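Long-range contact in 3',5'-cyclic-nucleotide phosphodiesterase 1 (Saccharomyces cerevisiae, PDB 4OJV), which belongs to the class-II cyclic-nucleotide phosphodiesterases, zinc-binding proteins of the metallo-beta-lactamase-like superfamily with a two-sheet alpha/beta fold: residues S314-H326 with L353-L367. Residues are numbered along the deposited sequence; the frame is centred on the assembly and turned at random.
Sequences SKGLSGLNVIVTH and LGDLRISIALEGHTL. With ZN (zinc ion), chain E.
Arg357 runs past Asn321, its CB 3.6 Å from Asn321 OD1 and its guanidinium plane turned 82° from the amide; a water accepting from Asn321 ND2 and Arg357 NH1 joins their ends. Gly319 CA sits off centre over one guanidinium face; salt-bridged Asp355 OD2 lies in the guanidinium plane, with Arg357 NH2 (3.0 Å) on its syn side, 33° out of the carboxylate plane. A second water donates to Asn321 OD1 and, weakly, to Arg357 O, and bonds Ser359 OG, also hydrogen-bonded to Asp81 N. Ser318 OG takes a nearly straight bond from Asp355 N (2.9 Å, 171°). Strands 321-325 and 357-360 are parallel neighbours, connected through helix 336-350 in a beta-alpha-beta crossover, 357-360 being the edge strand of a mixed sheet. On the helix side, Val324 CG2 meets Ile358 CG2 at 3.8 Å and Val324 CB meets Ile360 CD1. Leu356 CD1 touches both Val322 CG2 (3.7 Å) and Leu320, the two leucines lying side by side. On the other face Ile323 CG2, anti to its own N, touches Ala361 CB at 3.7 Å; Ile323 and Leu367 meet tip to tip. Just beyond the strand, His326 NE2 binds zinc at 2.1 Å, alongside Asp132, His133 and Asp244.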
ATOM      1  N   SER A 314       5.566 -29.545 -32.795  1.00 13.88           N
ATOM      2  CA  SER A 314       7.014 -29.543 -32.968  1.00 14.70           C
ATOM      3  C   SER A 314       7.603 -28.124 -32.903  1.00 16.13           C
ATOM      4  O   SER A 314       8.811 -27.966 -32.766  1.00 18.09           O
ATOM      5  CB  SER A 314       7.404 -30.249 -34.276  1.00 18.05           C
ATOM      6  OG  SER A 314       6.995 -29.502 -35.405  1.00 22.46           O
ATOM      7  N   LYS A 315       6.740 -27.110 -33.004  1.00 15.22           N
ATOM      8  CA  LYS A 315       7.141 -25.703 -32.908  1.00 16.63           C
ATOM      9  C   LYS A 315       7.200 -25.229 -31.443  1.00 16.34           C
ATOM     10  O   LYS A 315       7.526 -24.071 -31.168  1.00 18.59           O
ATOM     11  CB  LYS A 315       6.183 -24.811 -33.720  1.00 19.92           C
ATOM     12  CG  LYS A 315       5.998 -25.234 -35.175  1.00 22.38           C
ATOM     13  CD  LYS A 315       4.730 -24.635 -35.771  1.00 26.50           C
ATOM     14  CE  LYS A 315       4.344 -25.334 -37.070  1.00 29.75           C
ATOM     15  NZ  LYS A 315       3.004 -24.909 -37.567  1.00 33.64           N
ATOM     16  N   GLY A 316       6.888 -26.121 -30.507  1.00 15.30           N
ATOM     17  CA  GLY A 316       6.888 -25.777 -29.084  1.00 16.19           C
ATOM     18  C   GLY A 316       5.891 -24.675 -28.791  1.00 17.45           C
ATOM     19  O   GLY A 316       4.776 -24.684 -29.300  1.00 18.50           O
ATOM     20  N   LEU A 317       6.309 -23.719 -27.969  1.00 15.63           N
ATOM     21  CA  LEU A 317       5.475 -22.568 -27.622  1.00 15.01           C
ATOM     22  C   LEU A 317       5.887 -21.331 -28.422  1.00 15.73           C
ATOM     23  O   LEU A 317       5.786 -20.195 -27.945  1.00 16.49           O
ATOM     24  CB  LEU A 317       5.540 -22.312 -26.117  1.00 15.21           C
ATOM     25  CG  LEU A 317       4.994 -23.440 -25.242  1.00 14.55           C
ATOM     26  CD1 LEU A 317       5.221 -23.118 -23.769  1.00 16.66           C
ATOM     27  CD2 LEU A 317       3.524 -23.707 -25.507  1.00 16.35           C
ATOM     28  N   SER A 318       6.349 -21.550 -29.652  1.00 16.67           N
ATOM     29  CA  SER A 318       6.834 -20.450 -30.481  1.00 16.96           C
ATOM     30  C   SER A 318       5.789 -19.355 -30.613  1.00 16.80           C
ATOM     31  O   SER A 318       4.634 -19.624 -30.924  1.00 17.91           O
ATOM     32  CB  SER A 318       7.251 -20.953 -31.865  1.00 19.13           C
ATOM     33  OG  SER A 318       8.438 -21.718 -31.773  1.00 19.93           O
ATOM     34  N   GLY A 319       6.208 -18.122 -30.346  1.00 17.10           N
ATOM     35  CA  GLY A 319       5.326 -16.961 -30.442  1.00 16.50           C
ATOM     36  C   GLY A 319       4.615 -16.575 -29.151  1.00 15.48           C
ATOM     37  O   GLY A 319       4.049 -15.486 -29.061  1.00 16.83           O
ATOM     38  N   LEU A 320       4.627 -17.457 -28.156  1.00 14.43           N
ATOM     39  CA  LEU A 320       3.945 -17.162 -26.891  1.00 13.74           C
ATOM     40  C   LEU A 320       4.686 -16.104 -26.075  1.00 13.75           C
ATOM     41  O   LEU A 320       5.885 -16.236 -25.831  1.00 14.23           O
ATOM     42  CB  LEU A 320       3.772 -18.430 -26.050  1.00 14.41           C
ATOM     43  CG  LEU A 320       3.068 -18.266 -24.699  1.00 14.16           C
ATOM     44  CD1 LEU A 320       1.645 -17.761 -24.868  1.00 15.30           C
ATOM     45  CD2 LEU A 320       3.107 -19.570 -23.924  1.00 16.16           C
ATOM     46  N   ASN A 321       3.955 -15.074 -25.644  1.00 12.53           N
ATOM     47  CA  ASN A 321       4.482 -14.095 -24.700  1.00 12.55           C
ATOM     48  C   ASN A 321       4.178 -14.488 -23.265  1.00 11.86           C
ATOM     49  O   ASN A 321       3.009 -14.616 -22.875  1.00 13.06           O
ATOM     50  CB  ASN A 321       3.930 -12.709 -25.010  1.00 14.01           C
ATOM     51  CG  ASN A 321       4.699 -12.033 -26.111  1.00 17.98           C
ATOM     52  OD1 ASN A 321       5.809 -11.549 -25.901  1.00 17.79           O
ATOM     53  ND2 ASN A 321       4.129 -12.027 -27.300  1.00 24.23           N
ATOM     54  N   VAL A 322       5.237 -14.718 -22.499  1.00 11.89           N
ATOM     55  CA  VAL A 322       5.139 -14.951 -21.065  1.00 12.26           C
ATOM     56  C   VAL A 322       5.633 -13.700 -20.356  1.00 11.39           C
ATOM     57  O   VAL A 322       6.784 -13.289 -20.531  1.00 12.46           O
ATOM     58  CB  VAL A 322       5.942 -16.197 -20.639  1.00 13.46           C
ATOM     59  CG1 VAL A 322       5.938 -16.366 -19.124  1.00 14.31           C
ATOM     60  CG2 VAL A 322       5.394 -17.437 -21.337  1.00 16.05           C
ATOM     61  N   ILE A 323       4.730 -13.096 -19.588  1.00 11.19           N
ATOM     62  CA  ILE A 323       5.004 -11.858 -18.865  1.00 11.23           C
ATOM     63  C   ILE A 323       5.085 -12.231 -17.389  1.00 10.24           C
ATOM     64  O   ILE A 323       4.091 -12.630 -16.794  1.00 10.56           O
ATOM     65  CB  ILE A 323       3.883 -10.817 -19.106  1.00 11.53           C
ATOM     66  CG1 ILE A 323       3.605 -10.617 -20.610  1.00 12.99           C
ATOM     67  CG2 ILE A 323       4.191  -9.507 -18.391  1.00 12.91           C
ATOM     68  CD1 ILE A 323       4.786 -10.128 -21.420  1.00 14.26           C
ATOM     69  N   VAL A 324       6.283 -12.126 -16.824  1.00 10.39           N
ATOM     70  CA  VAL A 324       6.571 -12.605 -15.474  1.00 10.58           C
ATOM     71  C   VAL A 324       6.242 -11.518 -14.465  1.00 10.06           C
ATOM     72  O   VAL A 324       6.716 -10.387 -14.581  1.00 10.87           O
ATOM     73  CB  VAL A 324       8.054 -12.999 -15.369  1.00 11.56           C
ATOM     74  CG1 VAL A 324       8.420 -13.449 -13.965  1.00 12.51           C
ATOM     75  CG2 VAL A 324       8.377 -14.100 -16.369  1.00 12.84           C
ATOM     76  N   THR A 325       5.429 -11.872 -13.478  1.00 10.18           N
ATOM     77  CA  THR A 325       4.926 -10.927 -12.493  1.00 10.41           C
ATOM     78  C   THR A 325       5.376 -11.305 -11.085  1.00 10.49           C
ATOM     79  O   THR A 325       5.940 -12.377 -10.860  1.00 10.88           O
ATOM     80  CB  THR A 325       3.388 -10.924 -12.525  1.00 10.60           C
ATOM     81  OG1 THR A 325       2.929 -12.221 -12.121  1.00 11.44           O
ATOM     82  CG2 THR A 325       2.877 -10.603 -13.934  1.00 11.55           C
ATOM     83  N   HIS A 326       5.110 -10.413 -10.132  1.00 10.53           N
ATOM     84  CA  HIS A 326       5.176 -10.745  -8.705  1.00 11.26           C
ATOM     85  C   HIS A 326       6.554 -11.163  -8.259  1.00 11.05           C
ATOM     86  O   HIS A 326       6.709 -11.980  -7.363  1.00 12.33           O
ATOM     87  CB  HIS A 326       4.138 -11.835  -8.385  1.00 11.75           C
ATOM     88  CG  HIS A 326       3.717 -11.900  -6.939  1.00 10.87           C
ATOM     89  ND1 HIS A 326       4.391 -12.620  -6.014  1.00 11.96           N
ATOM     90  CD2 HIS A 326       2.613 -11.367  -6.290  1.00 11.22           C
ATOM     91  CE1 HIS A 326       3.772 -12.515  -4.830  1.00 11.17           C
ATOM     92  NE2 HIS A 326       2.679 -11.762  -4.995  1.00 11.28           N
ATOM     93  N   LEU A 353      11.627 -25.251 -25.770  1.00 22.16           N
ATOM     94  CA  LEU A 353      10.247 -24.756 -25.824  1.00 19.28           C
ATOM     95  C   LEU A 353       9.980 -23.853 -27.037  1.00 18.46           C
ATOM     96  O   LEU A 353       8.902 -23.266 -27.170  1.00 17.95           O
ATOM     97  CB  LEU A 353       9.866 -24.041 -24.514  1.00 18.86           C
ATOM     98  CG  LEU A 353       9.865 -24.904 -23.250  1.00 20.94           C
ATOM     99  CD1 LEU A 353       9.552 -24.048 -22.035  1.00 22.08           C
ATOM    100  CD2 LEU A 353       8.874 -26.059 -23.346  1.00 23.39           C
ATOM    101  N   GLY A 354      10.957 -23.750 -27.931  1.00 20.10           N
ATOM    102  CA  GLY A 354      10.789 -22.958 -29.142  1.00 19.65           C
ATOM    103  C   GLY A 354      10.926 -21.467 -28.911  1.00 17.94           C
ATOM    104  O   GLY A 354      11.568 -21.027 -27.956  1.00 20.02           O
ATOM    105  N   ASP A 355      10.308 -20.694 -29.799  1.00 18.04           N
ATOM    106  CA  ASP A 355      10.443 -19.240 -29.820  1.00 18.97           C
ATOM    107  C   ASP A 355       9.531 -18.591 -28.772  1.00 18.26           C
ATOM    108  O   ASP A 355       8.661 -17.777 -29.090  1.00 19.10           O
ATOM    109  CB  ASP A 355      10.144 -18.709 -31.232  1.00 21.21           C
ATOM    110  CG  ASP A 355      10.441 -17.226 -31.385  1.00 23.46           C
ATOM    111  OD1 ASP A 355      11.216 -16.671 -30.576  1.00 24.93           O
ATOM    112  OD2 ASP A 355       9.889 -16.613 -32.323  1.00 26.80           O
ATOM    113  N   LEU A 356       9.747 -18.985 -27.523  1.00 17.39           N
ATOM    114  CA  LEU A 356       9.042 -18.456 -26.369  1.00 17.74           C
ATOM    115  C   LEU A 356       9.623 -17.087 -26.031  1.00 17.22           C
ATOM    116  O   LEU A 356      10.843 -16.925 -25.992  1.00 19.54           O
ATOM    117  CB  LEU A 356       9.234 -19.432 -25.209  1.00 20.34           C
ATOM    118  CG  LEU A 356       8.514 -19.194 -23.889  1.00 17.98           C
ATOM    119  CD1 LEU A 356       7.008 -19.237 -24.084  1.00 19.27           C
ATOM    120  CD2 LEU A 356       8.949 -20.239 -22.876  1.00 19.68           C
ATOM    121  N   ARG A 357       8.754 -16.101 -25.802  1.00 14.98           N
ATOM    122  CA  ARG A 357       9.194 -14.726 -25.574  1.00 14.89           C
ATOM    123  C   ARG A 357       8.876 -14.327 -24.142  1.00 13.61           C
ATOM    124  O   ARG A 357       7.707 -14.179 -23.772  1.00 14.39           O
ATOM    125  CB  ARG A 357       8.525 -13.783 -26.569  1.00 16.02           C
ATOM    126  CG  ARG A 357       8.922 -14.102 -27.997  1.00 18.26           C
ATOM    127  CD  ARG A 357       7.861 -13.718 -28.993  1.00 20.67           C
ATOM    128  NE  ARG A 357       8.235 -14.202 -30.317  1.00 21.73           N
ATOM    129  CZ  ARG A 357       7.871 -13.618 -31.448  1.00 22.88           C
ATOM    130  NH1 ARG A 357       7.123 -12.521 -31.423  1.00 25.09           N
ATOM    131  NH2 ARG A 357       8.268 -14.128 -32.606  1.00 24.18           N
ATOM    132  N   ILE A 358       9.923 -14.198 -23.331  1.00 12.70           N
ATOM    133  CA  ILE A 358       9.786 -13.973 -21.895  1.00 12.49           C
ATOM    134  C   ILE A 358      10.196 -12.549 -21.562  1.00 11.91           C
ATOM    135  O   ILE A 358      11.265 -12.087 -21.965  1.00 12.60           O
ATOM    136  CB  ILE A 358      10.602 -14.996 -21.070  1.00 13.23           C
ATOM    137  CG1 ILE A 358      10.338 -16.429 -21.559  1.00 14.13           C
ATOM    138  CG2 ILE A 358      10.290 -14.834 -19.585  1.00 14.07           C
ATOM    139  CD1 ILE A 358      11.146 -17.490 -20.841  1.00 15.41           C
ATOM    140  N   SER A 359       9.320 -11.860 -20.833  1.00 11.76           N
ATOM    141  CA  SER A 359       9.562 -10.497 -20.382  1.00 11.68           C
ATOM    142  C   SER A 359       9.148 -10.393 -18.926  1.00 12.36           C
ATOM    143  O   SER A 359       8.268 -11.122 -18.472  1.00 13.22           O
ATOM    144  CB  SER A 359       8.723  -9.497 -21.191  1.00 12.10           C
ATOM    145  OG  SER A 359       9.027  -9.551 -22.571  1.00 12.49           O
ATOM    146  N   ILE A 360       9.760  -9.469 -18.197  1.00 11.25           N
ATOM    147  CA  ILE A 360       9.307  -9.140 -16.845  1.00 11.56           C
ATOM    148  C   ILE A 360       8.292  -8.010 -16.956  1.00 10.77           C
ATOM    149  O   ILE A 360       8.518  -7.047 -17.688  1.00 12.04           O
ATOM    150  CB  ILE A 360      10.486  -8.689 -15.940  1.00 11.74           C
ATOM    151  CG1 ILE A 360      11.631  -9.720 -15.933  1.00 13.09           C
ATOM    152  CG2 ILE A 360      10.002  -8.371 -14.529  1.00 13.92           C
ATOM    153  CD1 ILE A 360      11.294 -11.084 -15.368  1.00 14.24           C
ATOM    154  N   ALA A 361       7.182  -8.122 -16.220  1.00 10.66           N
ATOM    155  CA  ALA A 361       6.193  -7.045 -16.114  1.00 11.07           C
ATOM    156  C   ALA A 361       6.791  -5.834 -15.417  1.00 11.08           C
ATOM    157  O   ALA A 361       7.359  -5.964 -14.335  1.00 11.75           O
ATOM    158  CB  ALA A 361       4.967  -7.510 -15.343  1.00 11.94           C
ATOM    159  N   LEU A 362       6.657  -4.666 -16.041  1.00 11.37           N
ATOM    160  CA  LEU A 362       7.203  -3.422 -15.505  1.00 11.74           C
ATOM    161  C   LEU A 362       6.111  -2.413 -15.230  1.00 11.36           C
ATOM    162  O   LEU A 362       5.381  -2.004 -16.141  1.00 11.90           O
ATOM    163  CB  LEU A 362       8.219  -2.809 -16.471  1.00 13.07           C
ATOM    164  CG  LEU A 362       9.491  -3.607 -16.773  1.00 13.92           C
ATOM    165  CD1 LEU A 362      10.296  -2.936 -17.879  1.00 15.36           C
ATOM    166  CD2 LEU A 362      10.328  -3.786 -15.515  1.00 15.01           C
ATOM    167  N   GLU A 363       6.016  -2.004 -13.971  1.00 11.62           N
ATOM    168  CA  GLU A 363       5.050  -1.004 -13.559  1.00 11.87           C
ATOM    169  C   GLU A 363       5.190   0.260 -14.384  1.00 11.51           C
ATOM    170  O   GLU A 363       6.297   0.614 -14.819  1.00 12.48           O
ATOM    171  CB  GLU A 363       5.274  -0.645 -12.095  1.00 14.11           C
ATOM    172  CG  GLU A 363       5.020  -1.780 -11.139  1.00 16.44           C
ATOM    173  CD  GLU A 363       6.200  -2.700 -10.876  1.00 16.85           C
ATOM    174  OE1 GLU A 363       7.282  -2.679 -11.575  1.00 14.39           O
ATOM    175  OE2 GLU A 363       5.989  -3.470  -9.912  1.00 19.24           O
ATOM    176  N   GLY A 364       4.071   0.934 -14.608  1.00 11.38           N
ATOM    177  CA  GLY A 364       4.099   2.213 -15.306  1.00 12.76           C
ATOM    178  C   GLY A 364       4.198   2.064 -16.812  1.00 11.86           C
ATOM    179  O   GLY A 364       4.530   3.026 -17.503  1.00 13.41           O
ATOM    180  N   HIS A 365       3.901   0.868 -17.322  1.00 11.57           N
ATOM    181  CA  HIS A 365       3.949   0.584 -18.755  1.00 11.40           C
ATOM    182  C   HIS A 365       2.696  -0.098 -19.209  1.00 11.58           C
ATOM    183  O   HIS A 365       2.003  -0.733 -18.411  1.00 11.62           O
ATOM    184  CB  HIS A 365       5.175  -0.270 -19.088  1.00 12.24           C
ATOM    185  CG  HIS A 365       6.471   0.435 -18.826  1.00 12.47           C
ATOM    186  ND1 HIS A 365       6.979   0.578 -17.587  1.00 13.84           N
ATOM    187  CD2 HIS A 365       7.328   1.115 -19.687  1.00 14.58           C
ATOM    188  CE1 HIS A 365       8.123   1.283 -17.660  1.00 16.09           C
ATOM    189  NE2 HIS A 365       8.324   1.617 -18.943  1.00 16.23           N
ATOM    190  N   THR A 366       2.402   0.027 -20.500  1.00 11.19           N
ATOM    191  CA  THR A 366       1.286  -0.642 -21.138  1.00 10.96           C
ATOM    192  C   THR A 366       1.804  -1.642 -22.165  1.00 11.14           C
ATOM    193  O   THR A 366       2.714  -1.336 -22.946  1.00 12.07           O
ATOM    194  CB  THR A 366       0.352   0.386 -21.812  1.00 11.63           C
ATOM    195  OG1 THR A 366      -0.097   1.315 -20.820  1.00 12.32           O
ATOM    196  CG2 THR A 366      -0.862  -0.294 -22.444  1.00 12.74           C
ATOM    197  N   LEU A 367       1.243  -2.845 -22.136  1.00 10.68           N
ATOM    198  CA  LEU A 367       1.536  -3.885 -23.123  1.00 11.02           C
ATOM    199  C   LEU A 367       0.400  -3.951 -24.122  1.00 10.83           C
ATOM    200  O   LEU A 367      -0.763  -3.786 -23.753  1.00 12.32           O
ATOM    201  CB  LEU A 367       1.653  -5.253 -22.455  1.00 11.87           C
ATOM    202  CG  LEU A 367       2.552  -5.373 -21.233  1.00 13.18           C
ATOM    203  CD1 LEU A 367       2.563  -6.801 -20.716  1.00 15.90           C
ATOM    204  CD2 LEU A 367       3.956  -4.938 -21.591  1.00 15.77           C
TER
HETATM  205 ZN    ZN E 404       1.030 -11.949  -3.697  1.00 12.85          ZN
HETATM  206  O   HOH W   1       7.338 -11.341 -23.637  1.00 15.35           O
HETATM  207  O   HOH W   2       5.913 -10.964 -29.272  1.00 25.07           O
HETATM  208  O   HOH W   3       0.072 -12.592  -2.044  1.00 13.33           O